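Local coordinates for PatF (Prochloron didemni, PDB 4BG2), which belongs to the prenyltransferase-like proteins of patellamide (cyanobactin) biosynthesis, where it probably has a role related to prenyl transfer, although its own activity remains uncertain, at residues K85-I90 against F178-D183; A107-N112 against A150-V155; I121-G126 against S132-Y137; I138-K141 against D145-E148; T166-R171 against L190-P195. All coordinates share one frame; numbering follows the deposited sequence.

Overall arrangement
The contacts lie in and around a closed barrel of ten antiparallel strands. Along the chain, contact 1 encloses contacts 2, 3 and 4, while contact 5 alternates with contact 1. Contacts 1 and 3 have centres about 8 Å apart and meet where strands 173-181 and 133-140 pair. Strand 133-140 continues from contact 3 into contact 4, whose centre lies about 9 Å from that of contact 2, with which it shares helix 147-157. Contact 5 lies about 10 Å from contact 4, centre to centre, and about 26 Å from contact 1. Contacts 1 and 5 pack helices on barrel strands, contact 3 pairs two strands, contact 2 joins two outer helices and contact 4 links strand to helix.

Contact 1 of 5, residues K85-I90 against F178-D183; sequences KLLDKI and FELFFD
Leu-87 and Ile-90, one helical turn apart, face Leu-180 near the end of a strand and Phe-182 just past it, with backbones held well apart: CA of Leu-87 lies 9.3 Å from CA of Leu-180, and CA of Ile-90 lies 8.7 Å from CA of Phe-182. Side chains alone bridge this gap, and no hydrogen bond crosses it. Leu-87 and Leu-180 meet methyl to methyl, CD2 to CD2 at 3.8 Å, their side chains crossing at about a right angle. Ile-90 instead presents its branch methyl CG2, which comes within 3.6 Å of Phe-182 CE1. The same methyl is 3.8 Å from Phe-182 CZ, so it approaches the CE1-CZ part of the ring obliquely. A chi2 of -13° brings the plane of the Phe-182 ring almost into line with its CA-CB bond, which turns the CD1-CE1-CZ side to the helix. All four side chains are buried, and the 144 Å² they cover is apolar.

Val-134 on strand 133-140 touches Leu-87, Ile-90 and Phe-182, while Ile-98 of a loop adds to the packing of Leu-180 and Phe-182. Backbone bonds from Leu-180 to Val-134 and from Phe-182 to Ser-132 hold the end of strand 173-181 against strand 133-140, with helix 79-91 lying over the outside of both.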
# COMPACT_ATOMS: atom_id res chain seq x y z
N LYS A 85 -17.05 -5.89 -5.13
CA LYS A 85 -17.75 -6.71 -4.12
C LYS A 85 -17.51 -6.20 -2.72
O LYS A 85 -18.43 -6.16 -1.91
CB LYS A 85 -17.27 -8.15 -4.15
CG LYS A 85 -17.91 -9.05 -5.19
CD LYS A 85 -17.09 -10.34 -5.28
CE LYS A 85 -17.89 -11.51 -5.78
NZ LYS A 85 -18.56 -11.19 -7.08
N LEU A 86 -16.26 -5.86 -2.42
CA LEU A 86 -15.89 -5.39 -1.08
C LEU A 86 -16.57 -4.07 -0.77
O LEU A 86 -17.15 -3.91 0.31
CB LEU A 86 -14.37 -5.23 -0.96
CG LEU A 86 -13.84 -4.74 0.38
CD1 LEU A 86 -14.22 -5.73 1.47
CD2 LEU A 86 -12.32 -4.52 0.33
N LEU A 87 -16.49 -3.14 -1.72
CA LEU A 87 -17.13 -1.85 -1.57
C LEU A 87 -18.64 -1.98 -1.37
O LEU A 87 -19.21 -1.26 -0.57
CB LEU A 87 -16.83 -0.95 -2.77
CG LEU A 87 -15.38 -0.47 -2.95
CD1 LEU A 87 -15.22 0.21 -4.28
CD2 LEU A 87 -14.95 0.47 -1.84
N ASP A 88 -19.29 -2.88 -2.11
CA ASP A 88 -20.73 -3.14 -1.95
C ASP A 88 -21.04 -3.64 -0.55
O ASP A 88 -21.95 -3.14 0.10
CB ASP A 88 -21.25 -4.15 -2.98
CG ASP A 88 -21.37 -3.56 -4.38
OD1 ASP A 88 -21.28 -2.32 -4.54
OD2 ASP A 88 -21.53 -4.35 -5.34
N LYS A 89 -20.27 -4.59 -0.05
CA LYS A 89 -20.48 -5.06 1.32
C LYS A 89 -20.28 -3.94 2.37
O LYS A 89 -21.07 -3.79 3.30
CB LYS A 89 -19.61 -6.29 1.61
CG LYS A 89 -19.93 -7.43 0.65
CD LYS A 89 -19.87 -8.83 1.25
CE LYS A 89 -20.94 -9.71 0.63
NZ LYS A 89 -21.03 -10.98 1.39
N ILE A 90 -19.29 -3.10 2.18
CA ILE A 90 -19.00 -2.06 3.16
C ILE A 90 -20.03 -0.93 3.14
O ILE A 90 -20.44 -0.43 4.18
CB ILE A 90 -17.56 -1.55 2.98
CG1 ILE A 90 -16.60 -2.66 3.42
CG2 ILE A 90 -17.31 -0.27 3.76
CD1 ILE A 90 -15.18 -2.49 2.95
N PHE A 178 -6.04 4.58 -4.04
CA PHE A 178 -7.34 5.20 -3.80
C PHE A 178 -7.73 4.81 -2.39
O PHE A 178 -7.86 3.62 -2.11
CB PHE A 178 -8.37 4.64 -4.78
CG PHE A 178 -8.09 4.99 -6.20
CD1 PHE A 178 -7.31 4.14 -6.98
CD2 PHE A 178 -8.61 6.14 -6.78
CE1 PHE A 178 -7.07 4.44 -8.30
CE2 PHE A 178 -8.39 6.44 -8.10
CZ PHE A 178 -7.60 5.59 -8.87
N GLU A 179 -7.85 5.79 -1.50
CA GLU A 179 -8.25 5.53 -0.14
C GLU A 179 -9.64 6.07 0.09
O GLU A 179 -9.89 7.23 -0.15
CB GLU A 179 -7.28 6.12 0.91
CG GLU A 179 -7.63 5.68 2.33
CD GLU A 179 -6.45 5.69 3.30
OE1 GLU A 179 -5.49 6.44 3.05
OE2 GLU A 179 -6.47 4.92 4.29
N LEU A 180 -10.53 5.20 0.53
CA LEU A 180 -11.93 5.55 0.71
C LEU A 180 -12.33 5.43 2.16
O LEU A 180 -12.59 4.34 2.65
CB LEU A 180 -12.81 4.64 -0.15
CG LEU A 180 -12.61 4.74 -1.67
CD1 LEU A 180 -11.30 4.13 -2.11
CD2 LEU A 180 -13.74 4.04 -2.39
N PHE A 181 -12.40 6.57 2.84
CA PHE A 181 -12.74 6.60 4.23
C PHE A 181 -14.24 6.46 4.44
O PHE A 181 -15.05 6.88 3.59
CB PHE A 181 -12.23 7.88 4.88
CG PHE A 181 -10.74 8.00 4.92
CD1 PHE A 181 -10.01 7.43 5.96
CD2 PHE A 181 -10.05 8.72 3.95
CE1 PHE A 181 -8.64 7.58 6.04
CE2 PHE A 181 -8.67 8.87 4.03
CZ PHE A 181 -7.96 8.29 5.07
N PHE A 182 -14.61 5.92 5.59
CA PHE A 182 -16.00 5.59 5.87
C PHE A 182 -16.85 6.79 6.29
O PHE A 182 -18.05 6.66 6.44
CB PHE A 182 -16.09 4.49 6.93
CG PHE A 182 -15.46 3.20 6.52
CD1 PHE A 182 -15.10 2.96 5.21
CD2 PHE A 182 -15.25 2.21 7.44
CE1 PHE A 182 -14.52 1.77 4.83
CE2 PHE A 182 -14.69 1.01 7.08
CZ PHE A 182 -14.32 0.79 5.76
N ASP A 183 -16.24 7.97 6.42
CA ASP A 183 -16.99 9.21 6.59
C ASP A 183 -17.23 9.96 5.27
O ASP A 183 -17.72 11.09 5.29
CB ASP A 183 -16.25 10.14 7.55
CG ASP A 183 -14.91 10.57 7.04
OD1 ASP A 183 -14.44 10.07 5.97
OD2 ASP A 183 -14.26 11.40 7.73

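Contact 2 of 5, residues A107-N112 against A150-V155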
# COMPACT_ATOMS: atom_id res chain seq x y z
N ALA A 107 -11.44 3.17 -12.96
CA ALA A 107 -11.75 1.81 -13.39
C ALA A 107 -12.48 1.82 -14.73
O ALA A 107 -12.11 1.06 -15.62
CB ALA A 107 -12.57 1.07 -12.36
N ALA A 108 -13.50 2.66 -14.84
CA ALA A 108 -14.23 2.83 -16.09
C ALA A 108 -13.27 3.24 -17.20
O ALA A 108 -13.27 2.64 -18.26
CB ALA A 108 -15.33 3.87 -15.94
N ALA A 109 -12.43 4.23 -16.93
CA ALA A 109 -11.53 4.74 -17.95
C ALA A 109 -10.54 3.71 -18.46
O ALA A 109 -10.27 3.64 -19.65
CB ALA A 109 -10.79 5.97 -17.46
N HIS A 110 -10.03 2.85 -17.59
CA HIS A 110 -8.90 2.02 -17.97
C HIS A 110 -9.14 0.53 -17.90
O HIS A 110 -8.20 -0.25 -17.93
CB HIS A 110 -7.67 2.48 -17.19
CG HIS A 110 -7.29 3.89 -17.51
ND1 HIS A 110 -6.88 4.27 -18.76
CD2 HIS A 110 -7.32 5.03 -16.77
CE1 HIS A 110 -6.66 5.57 -18.79
NE2 HIS A 110 -6.91 6.05 -17.59
N VAL A 111 -10.41 0.14 -17.88
CA VAL A 111 -10.80 -1.27 -17.86
C VAL A 111 -10.17 -2.09 -18.98
O VAL A 111 -9.73 -3.19 -18.74
CB VAL A 111 -12.35 -1.46 -17.90
CG1 VAL A 111 -12.96 -0.95 -19.20
CG2 VAL A 111 -12.69 -2.93 -17.68
N ASN A 112 -10.11 -1.56 -20.20
CA ASN A 112 -9.48 -2.26 -21.31
C ASN A 112 -7.99 -1.99 -21.45
O ASN A 112 -7.41 -2.37 -22.45
CB ASN A 112 -10.16 -1.89 -22.62
CG ASN A 112 -11.62 -2.27 -22.64
OD1 ASN A 112 -11.99 -3.41 -22.32
ND2 ASN A 112 -12.48 -1.32 -23.00
N ALA A 150 -1.52 7.79 -15.63
CA ALA A 150 -1.06 8.78 -14.67
C ALA A 150 -1.80 10.09 -14.84
O ALA A 150 -2.08 10.75 -13.85
CB ALA A 150 0.44 9.01 -14.81
N ARG A 151 -2.14 10.46 -16.08
CA ARG A 151 -2.96 11.66 -16.33
C ARG A 151 -4.34 11.59 -15.70
O ARG A 151 -4.77 12.51 -15.02
CB ARG A 151 -3.17 11.93 -17.81
CG ARG A 151 -2.03 12.68 -18.44
CD ARG A 151 -2.36 13.18 -19.83
NE ARG A 151 -1.29 14.09 -20.22
CZ ARG A 151 -0.15 13.71 -20.79
NH1 ARG A 151 0.05 12.43 -21.11
NH2 ARG A 151 0.77 14.63 -21.07
N THR A 152 -5.03 10.48 -15.95
CA THR A 152 -6.34 10.25 -15.35
C THR A 152 -6.27 10.38 -13.83
O THR A 152 -7.07 11.10 -13.24
CB THR A 152 -6.85 8.86 -15.71
OG1 THR A 152 -6.87 8.70 -17.14
CG2 THR A 152 -8.25 8.65 -15.13
N ALA A 153 -5.30 9.71 -13.20
CA ALA A 153 -5.12 9.79 -11.73
C ALA A 153 -4.86 11.23 -11.28
O ALA A 153 -5.43 11.69 -10.29
CB ALA A 153 -3.98 8.88 -11.27
N LEU A 154 -3.99 11.92 -12.01
CA LEU A 154 -3.63 13.30 -11.70
C LEU A 154 -4.85 14.23 -11.77
O LEU A 154 -5.03 15.10 -10.93
CB LEU A 154 -2.55 13.79 -12.68
CG LEU A 154 -1.60 14.90 -12.27
CD1 LEU A 154 -0.81 14.56 -11.02
CD2 LEU A 154 -0.66 15.18 -13.43
N VAL A 155 -5.68 14.04 -12.79
CA VAL A 155 -6.94 14.77 -12.90
C VAL A 155 -7.88 14.48 -11.73
O VAL A 155 -8.45 15.39 -11.16
CB VAL A 155 -7.67 14.40 -14.21
CG1 VAL A 155 -9.14 14.83 -14.17
CG2 VAL A 155 -6.95 15.03 -15.40
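His-110 and Thr-152 reach for each other from opposite directions and meet at the edge of the imidazole. The ring nitrogen NE2 of His-110 is 2.7 Å from OG1 of Thr-152 in a hydrogen bond whose angle of 168° is nearly straight. Either group could be the donor. The hydroxyl lies near the ring plane, and Thr-152 CB, 3.4 Å from NE2, is also in that plane, so the threonine meets the imidazole at its edge and does not lie over a face.

Thr-152 is set for this by its first torsion: with chi1 at -56°, OG1 stands beside its own backbone N and anti to the carbonyl carbon. There it also bonds to the carbonyl oxygen of Glu-148 one turn earlier, so two bonds fix the hydroxyl. One face of the imidazole is covered by Ala-109 CB, 3.6 Å above the plane and offset toward the rim. That methyl also grazes Thr-152 CG2 at 4.4 Å, which makes Ala-109 and Thr-152 the only other residue pair in contact across the segments. With just 94 Å² buried, this is a small surface contact resting mainly on one polar bond.

Phe-106 meets the His-110 ring with planes about 55° apart, and Trp-76 NE1 bonds to the His-110 carbonyl. Around the contact, helix 101-110 packs through Ala-107 on helix 79-91, and helix 147-157 packs through Leu-154 on helix 163-172.

Contact 3 of 5, residues I121-G126 against S132-Y137; sequences IGVHLG and SSVMLY
Ile-121 makes an apolar touch just before the bridged pairs, its CG2 lying 4.0 Å from Leu-136 CD2. Next, the carbonyl O of Gly-122 accepts the Met-135 N-H at 2.8 Å. The bond is straight at hydrogen, 171°, but the donor stands well out of the carbonyl plane. The converse approach of Gly-122 N to Met-135 O has too poor an angle to count. Val-123 and Val-134 then form a non-hydrogen-bonded pair, with CA atoms 4.4 Å apart and side chains on the face that meets the outer helices.

His-124 is held twice by Ser-133: its N-H gives a 2.9 Å bond to Ser-133 O, and its O accepts Ser-133 N. Its ring lies on the other face, where CB of selenomethionine Met-135 sits over it 3.9 Å from the centroid and 21° off the normal, a CH-pi contact. Glu-179 takes ND1 and Glu-67 takes NE2, so both ring nitrogens are bonded and the ring's rotation is fixed. Past Leu-125, whose CD1 touches Ser-132 OG, Gly-126 N makes an almost linear 2.7 Å bond to that hydroxyl.

The strands run at 145° to each other, an antiparallel beta hairpin. His-124 points away from the outer helices, consistent with the interior of an antiparallel barrel like that of the ABBA prenyltransferases.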
# COMPACT_ATOMS: atom_id res chain seq x y z
N ILE A 121 -6.83 -5.38 -2.94
CA ILE A 121 -7.87 -4.92 -2.06
C ILE A 121 -7.28 -4.83 -0.66
O ILE A 121 -6.46 -5.65 -0.26
CB ILE A 121 -9.14 -5.80 -2.05
CG1 ILE A 121 -8.82 -7.26 -1.80
CG2 ILE A 121 -9.90 -5.67 -3.37
CD1 ILE A 121 -10.01 -8.07 -1.39
N GLY A 122 -7.77 -3.87 0.08
CA GLY A 122 -7.26 -3.64 1.39
C GLY A 122 -8.19 -2.85 2.24
O GLY A 122 -9.10 -2.19 1.73
N VAL A 123 -7.95 -2.95 3.54
CA VAL A 123 -8.64 -2.18 4.54
C VAL A 123 -7.63 -1.64 5.54
O VAL A 123 -6.68 -2.34 5.92
CB VAL A 123 -9.70 -3.01 5.32
CG1 VAL A 123 -10.86 -3.36 4.43
CG2 VAL A 123 -9.11 -4.26 5.95
N HIS A 124 -7.88 -0.42 5.99
CA HIS A 124 -7.16 0.17 7.10
C HIS A 124 -8.16 0.55 8.19
O HIS A 124 -8.95 1.49 8.03
CB HIS A 124 -6.38 1.42 6.66
CG HIS A 124 -5.36 1.16 5.59
ND1 HIS A 124 -4.77 2.18 4.87
CD2 HIS A 124 -4.82 0.02 5.12
CE1 HIS A 124 -3.90 1.67 4.02
NE2 HIS A 124 -3.94 0.36 4.12
N LEU A 125 -8.10 -0.17 9.30
CA LEU A 125 -8.87 0.13 10.50
C LEU A 125 -8.30 1.38 11.16
O LEU A 125 -7.11 1.46 11.35
CB LEU A 125 -8.76 -1.04 11.50
CG LEU A 125 -9.91 -1.49 12.39
CD1 LEU A 125 -11.25 -1.32 11.69
CD2 LEU A 125 -9.71 -2.95 12.83
N GLY A 126 -9.16 2.35 11.49
CA GLY A 126 -8.76 3.51 12.28
C GLY A 126 -9.19 3.33 13.72
O GLY A 126 -9.73 2.29 14.10
N SER A 132 -11.78 4.66 9.47
CA SER A 132 -11.34 3.47 8.79
C SER A 132 -11.55 3.65 7.32
O SER A 132 -12.26 4.54 6.90
CB SER A 132 -12.10 2.25 9.34
OG SER A 132 -11.76 2.09 10.71
N SER A 133 -10.89 2.83 6.51
CA SER A 133 -10.95 3.02 5.09
C SER A 133 -10.82 1.72 4.34
O SER A 133 -10.33 0.71 4.88
CB SER A 133 -9.81 3.98 4.64
OG SER A 133 -8.55 3.37 4.89
N VAL A 134 -11.25 1.75 3.08
CA VAL A 134 -10.86 0.75 2.10
C VAL A 134 -9.69 1.36 1.32
O VAL A 134 -9.68 2.57 1.02
CB VAL A 134 -12.03 0.38 1.16
CG1 VAL A 134 -11.55 -0.45 -0.02
CG2 VAL A 134 -13.07 -0.40 1.91
N MSE A 135 -8.68 0.54 1.05
CA MSE A 135 -7.48 0.98 0.35
C MSE A 135 -7.35 0.12 -0.86
O MSE A 135 -7.41 -1.12 -0.80
CB MSE A 135 -6.26 0.81 1.27
CG MSE A 135 -4.96 1.31 0.62
SE MSE A 135 -4.85 3.27 0.74
CE MSE A 135 -4.69 3.64 -1.17
N LEU A 136 -7.20 0.75 -2.01
CA LEU A 136 -7.09 0.05 -3.27
C LEU A 136 -5.90 0.61 -4.04
O LEU A 136 -5.84 1.80 -4.31
CB LEU A 136 -8.36 0.24 -4.09
CG LEU A 136 -9.68 -0.13 -3.40
CD1 LEU A 136 -10.88 0.41 -4.14
CD2 LEU A 136 -9.84 -1.63 -3.24
N TYR A 137 -4.98 -0.27 -4.43
CA TYR A 137 -3.85 0.15 -5.21
C TYR A 137 -3.96 -0.44 -6.60
O TYR A 137 -4.27 -1.62 -6.74
CB TYR A 137 -2.54 -0.32 -4.54
CG TYR A 137 -2.18 0.43 -3.29
CD1 TYR A 137 -1.72 1.74 -3.37
CD2 TYR A 137 -2.26 -0.16 -2.03
CE1 TYR A 137 -1.35 2.45 -2.24
CE2 TYR A 137 -1.91 0.55 -0.89
CZ TYR A 137 -1.45 1.85 -1.01
OH TYR A 137 -1.09 2.58 0.09

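Contact 4 of 5, residues I138-K141 against D145-E148; sequences IHIK and DTEE
Thr-146 meets Ile-140 through all three atoms of its side chain. Its CB lies 3.7 Å from Ile-140 CG2, the branch methyl that Ile-140 holds anti to its own backbone N. From CB the chain forks. The methyl branch CG2 presses on the same Ile-140 CG2 at 3.3 Å, closer than carbons usually come, so the packing is tight here. This Thr-146 CG2 also comes 4.1 Å from Lys-141 O, the carbonyl after Ile-140. The hydroxyl branch OG1 passes 3.7 Å from Ile-140 CG2 and has its polar partner outside the segments, in Lys-204 NZ. A chi1 of 55° places OG1 between the backbone N and the carbonyl carbon and sends CG2 anti to that carbon.

The contact closes the short strand-to-helix connection by which strand 133-140 of the barrel passes into helix 147-157, taking the chain from the wall, where Ile-140 packs on Thr-173 and Ile-176 of the neighbouring strand 173-181, out to the surrounding helices.

Thr-146 occupies the N-cap position, yet its side chain makes no capping bond. Asp-145 offers the first turn a weak bond instead, Glu-147 N to Asp-145 OD1 at 3.5 Å. The carboxylates of Asp-145 and Glu-147 both form salt bridges to Arg-171 NH1, tying the start of the helix to helix 163-172, while Lys-115 NZ bonds to Asp-145 O and forms a salt bridge with Glu-148 OE2.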
# COMPACT_ATOMS: atom_id res chain seq x y z
N ILE A 138 -3.64 0.36 -7.61
CA ILE A 138 -3.48 -0.11 -8.96
C ILE A 138 -1.98 -0.26 -9.21
O ILE A 138 -1.22 0.71 -9.09
CB ILE A 138 -4.04 0.91 -9.98
CG1 ILE A 138 -5.46 1.34 -9.62
CG2 ILE A 138 -3.95 0.38 -11.41
CD1 ILE A 138 -6.48 0.27 -9.74
N HIS A 139 -1.54 -1.45 -9.59
CA HIS A 139 -0.15 -1.69 -9.95
C HIS A 139 0.03 -1.70 -11.46
O HIS A 139 -0.58 -2.50 -12.16
CB HIS A 139 0.33 -3.00 -9.36
CG HIS A 139 0.44 -2.96 -7.88
ND1 HIS A 139 1.44 -2.26 -7.24
CD2 HIS A 139 -0.32 -3.51 -6.91
CE1 HIS A 139 1.29 -2.40 -5.93
NE2 HIS A 139 0.22 -3.14 -5.71
N ILE A 140 0.87 -0.79 -11.94
CA ILE A 140 1.05 -0.53 -13.35
C ILE A 140 2.26 -1.32 -13.83
O ILE A 140 3.20 -1.52 -13.06
CB ILE A 140 1.27 0.98 -13.57
CG1 ILE A 140 0.06 1.76 -13.06
CG2 ILE A 140 1.53 1.31 -15.02
CD1 ILE A 140 0.34 3.22 -12.80
N LYS A 141 2.24 -1.77 -15.09
CA LYS A 141 3.37 -2.51 -15.65
C LYS A 141 4.55 -1.56 -15.77
O LYS A 141 4.40 -0.49 -16.35
CB LYS A 141 3.01 -3.11 -17.01
CG LYS A 141 1.98 -4.22 -16.93
CD LYS A 141 1.78 -4.92 -18.26
CE LYS A 141 0.72 -5.99 -18.16
NZ LYS A 141 0.29 -6.47 -19.50
N ASP A 145 4.76 2.58 -21.40
CA ASP A 145 4.57 4.02 -21.33
C ASP A 145 3.15 4.22 -20.80
O ASP A 145 2.18 3.89 -21.47
CB ASP A 145 4.74 4.69 -22.70
CG ASP A 145 4.31 6.16 -22.70
OD1 ASP A 145 4.32 6.81 -21.63
OD2 ASP A 145 3.98 6.68 -23.79
N THR A 146 3.05 4.76 -19.58
CA THR A 146 1.79 4.76 -18.86
C THR A 146 1.34 6.17 -18.48
O THR A 146 0.58 6.35 -17.53
CB THR A 146 1.88 3.85 -17.63
OG1 THR A 146 2.99 4.23 -16.81
CG2 THR A 146 2.06 2.41 -18.08
N GLU A 147 1.77 7.14 -19.28
CA GLU A 147 1.31 8.53 -19.14
C GLU A 147 -0.20 8.70 -19.10
O GLU A 147 -0.69 9.50 -18.29
CB GLU A 147 1.88 9.42 -20.25
CG GLU A 147 3.21 10.04 -19.86
CD GLU A 147 3.57 11.25 -20.68
OE1 GLU A 147 2.73 12.16 -20.79
OE2 GLU A 147 4.70 11.31 -21.20
N GLU A 148 -0.96 7.97 -19.93
CA GLU A 148 -2.42 8.13 -19.93
C GLU A 148 -3.09 7.70 -18.61
O GLU A 148 -4.05 8.31 -18.15
CB GLU A 148 -3.08 7.46 -21.15
CG GLU A 148 -3.30 5.95 -21.10
CD GLU A 148 -2.08 5.15 -21.54
OE1 GLU A 148 -0.96 5.42 -21.04
OE2 GLU A 148 -2.25 4.22 -22.38

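Contact 5 of 5, residues T166-R171 against L190-P195; sequences TRVLLR and LGPCAP
Val-168 and Leu-169, consecutive in a helix, close on the ring of Pro-192 at two different points. Val-168 brings CG1, which lies anti to its backbone N at a chi1 of 173°, to 3.9 Å from Pro-192 CB, the two side chains crossing at about a right angle. Leu-169 meets the CD end of the ring with its methyl CD2, 3.7 Å from Pro-192 CD and almost as near to CG. The same CD2 also reaches Leu-190 CB at 4.2 Å, so a single methyl serves two residues of the strand. The CA atoms of Leu-169 and Pro-192 are just 5.9 Å apart, so little backbone distance has to be spanned at this point. The short axes of helix 166-171 and strand 190-194 approach to 7.7 Å and run at 84° to each other, nearly perpendicular.

Around this core, Leu-154 of helix 147-157 touches both Leu-169 and Leu-190, and Phe-234 backs Leu-169 and Pro-192. Tyr-211 and His-207 of helix 206-215 flank Val-168, while Thr-173 touches Leu-190 and Pro-192. Further out, the strand is held in the barrel wall by backbone bonds between Gly-191 and Met-174 and between Pro-192 and Ala-232.

No hydrogen bond or salt bridge crosses between the segments, and every touching residue is buried. The side-chain contacts of this 184 Å² interface are all apolar, so it rests on van der Waals contact and burial of apolar surface, with the rigid proline ring meeting branched aliphatic methyls.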
# COMPACT_ATOMS: atom_id res chain seq x y z
N THR A 166 5.39 17.43 -11.92
CA THR A 166 4.39 16.92 -12.84
C THR A 166 4.97 15.86 -13.76
O THR A 166 4.36 14.81 -13.96
CB THR A 166 3.75 18.05 -13.66
OG1 THR A 166 3.13 18.97 -12.77
CG2 THR A 166 2.70 17.52 -14.64
N ARG A 167 6.16 16.13 -14.29
CA ARG A 167 6.85 15.17 -15.15
C ARG A 167 7.23 13.89 -14.41
O ARG A 167 7.09 12.81 -14.96
CB ARG A 167 8.10 15.80 -15.80
CG ARG A 167 7.78 16.97 -16.73
CD ARG A 167 6.96 16.54 -17.96
NE ARG A 167 7.74 15.65 -18.82
CZ ARG A 167 7.23 14.77 -19.69
NH1 ARG A 167 5.91 14.64 -19.83
NH2 ARG A 167 8.05 14.01 -20.41
N VAL A 168 7.71 14.02 -13.18
CA VAL A 168 7.97 12.83 -12.36
C VAL A 168 6.69 12.00 -12.23
O VAL A 168 6.72 10.78 -12.39
CB VAL A 168 8.50 13.20 -10.96
CG1 VAL A 168 8.60 11.96 -10.10
CG2 VAL A 168 9.87 13.90 -11.05
N LEU A 169 5.58 12.65 -11.92
CA LEU A 169 4.31 11.94 -11.74
C LEU A 169 3.80 11.35 -13.06
O LEU A 169 3.32 10.22 -13.10
CB LEU A 169 3.25 12.88 -11.15
CG LEU A 169 3.61 13.46 -9.79
CD1 LEU A 169 2.54 14.39 -9.27
CD2 LEU A 169 3.89 12.35 -8.78
N LEU A 170 3.91 12.11 -14.15
CA LEU A 170 3.40 11.63 -15.44
C LEU A 170 4.23 10.47 -15.99
O LEU A 170 3.69 9.58 -16.65
CB LEU A 170 3.37 12.77 -16.47
CG LEU A 170 2.24 13.81 -16.39
CD1 LEU A 170 2.43 14.88 -17.47
CD2 LEU A 170 0.88 13.14 -16.54
N ARG A 171 5.54 10.46 -15.72
CA ARG A 171 6.46 9.48 -16.31
C ARG A 171 6.79 8.28 -15.42
O ARG A 171 6.91 7.18 -15.93
CB ARG A 171 7.77 10.16 -16.73
CG ARG A 171 7.65 11.24 -17.80
CD ARG A 171 7.04 10.76 -19.11
NE ARG A 171 7.61 9.50 -19.58
CZ ARG A 171 7.16 8.79 -20.62
NH1 ARG A 171 6.12 9.22 -21.32
NH2 ARG A 171 7.74 7.65 -20.95
N LEU A 190 -0.61 9.38 -6.01
CA LEU A 190 0.24 9.07 -7.16
C LEU A 190 1.62 8.64 -6.71
O LEU A 190 2.26 9.34 -5.92
CB LEU A 190 0.35 10.25 -8.11
CG LEU A 190 -0.79 10.25 -9.13
CD1 LEU A 190 -1.94 11.06 -8.57
CD2 LEU A 190 -0.37 10.74 -10.50
N GLY A 191 2.05 7.48 -7.20
CA GLY A 191 3.17 6.76 -6.61
C GLY A 191 4.29 6.51 -7.59
O GLY A 191 4.45 5.40 -8.08
N PRO A 192 5.05 7.56 -7.92
CA PRO A 192 6.27 7.32 -8.67
C PRO A 192 7.26 6.46 -7.87
O PRO A 192 7.36 6.60 -6.65
CB PRO A 192 6.82 8.73 -8.90
CG PRO A 192 6.28 9.52 -7.79
CD PRO A 192 4.88 8.98 -7.62
N CYS A 193 7.94 5.57 -8.58
CA CYS A 193 8.92 4.68 -7.98
C CYS A 193 10.24 4.68 -8.76
O CYS A 193 10.24 4.98 -9.95
CB CYS A 193 8.39 3.26 -7.96
SG CYS A 193 6.96 3.06 -6.91
N ALA A 194 11.33 4.34 -8.07
CA ALA A 194 12.65 4.16 -8.70
C ALA A 194 13.34 2.91 -8.16
O ALA A 194 13.24 2.64 -6.97
CB ALA A 194 13.52 5.38 -8.45
N PRO A 195 14.07 2.17 -9.01
CA PRO A 195 14.73 0.91 -8.58
C PRO A 195 15.85 1.10 -7.55
O PRO A 195 16.55 2.12 -7.61
CB PRO A 195 15.30 0.36 -9.89
CG PRO A 195 15.62 1.58 -10.69
CD PRO A 195 14.52 2.58 -10.36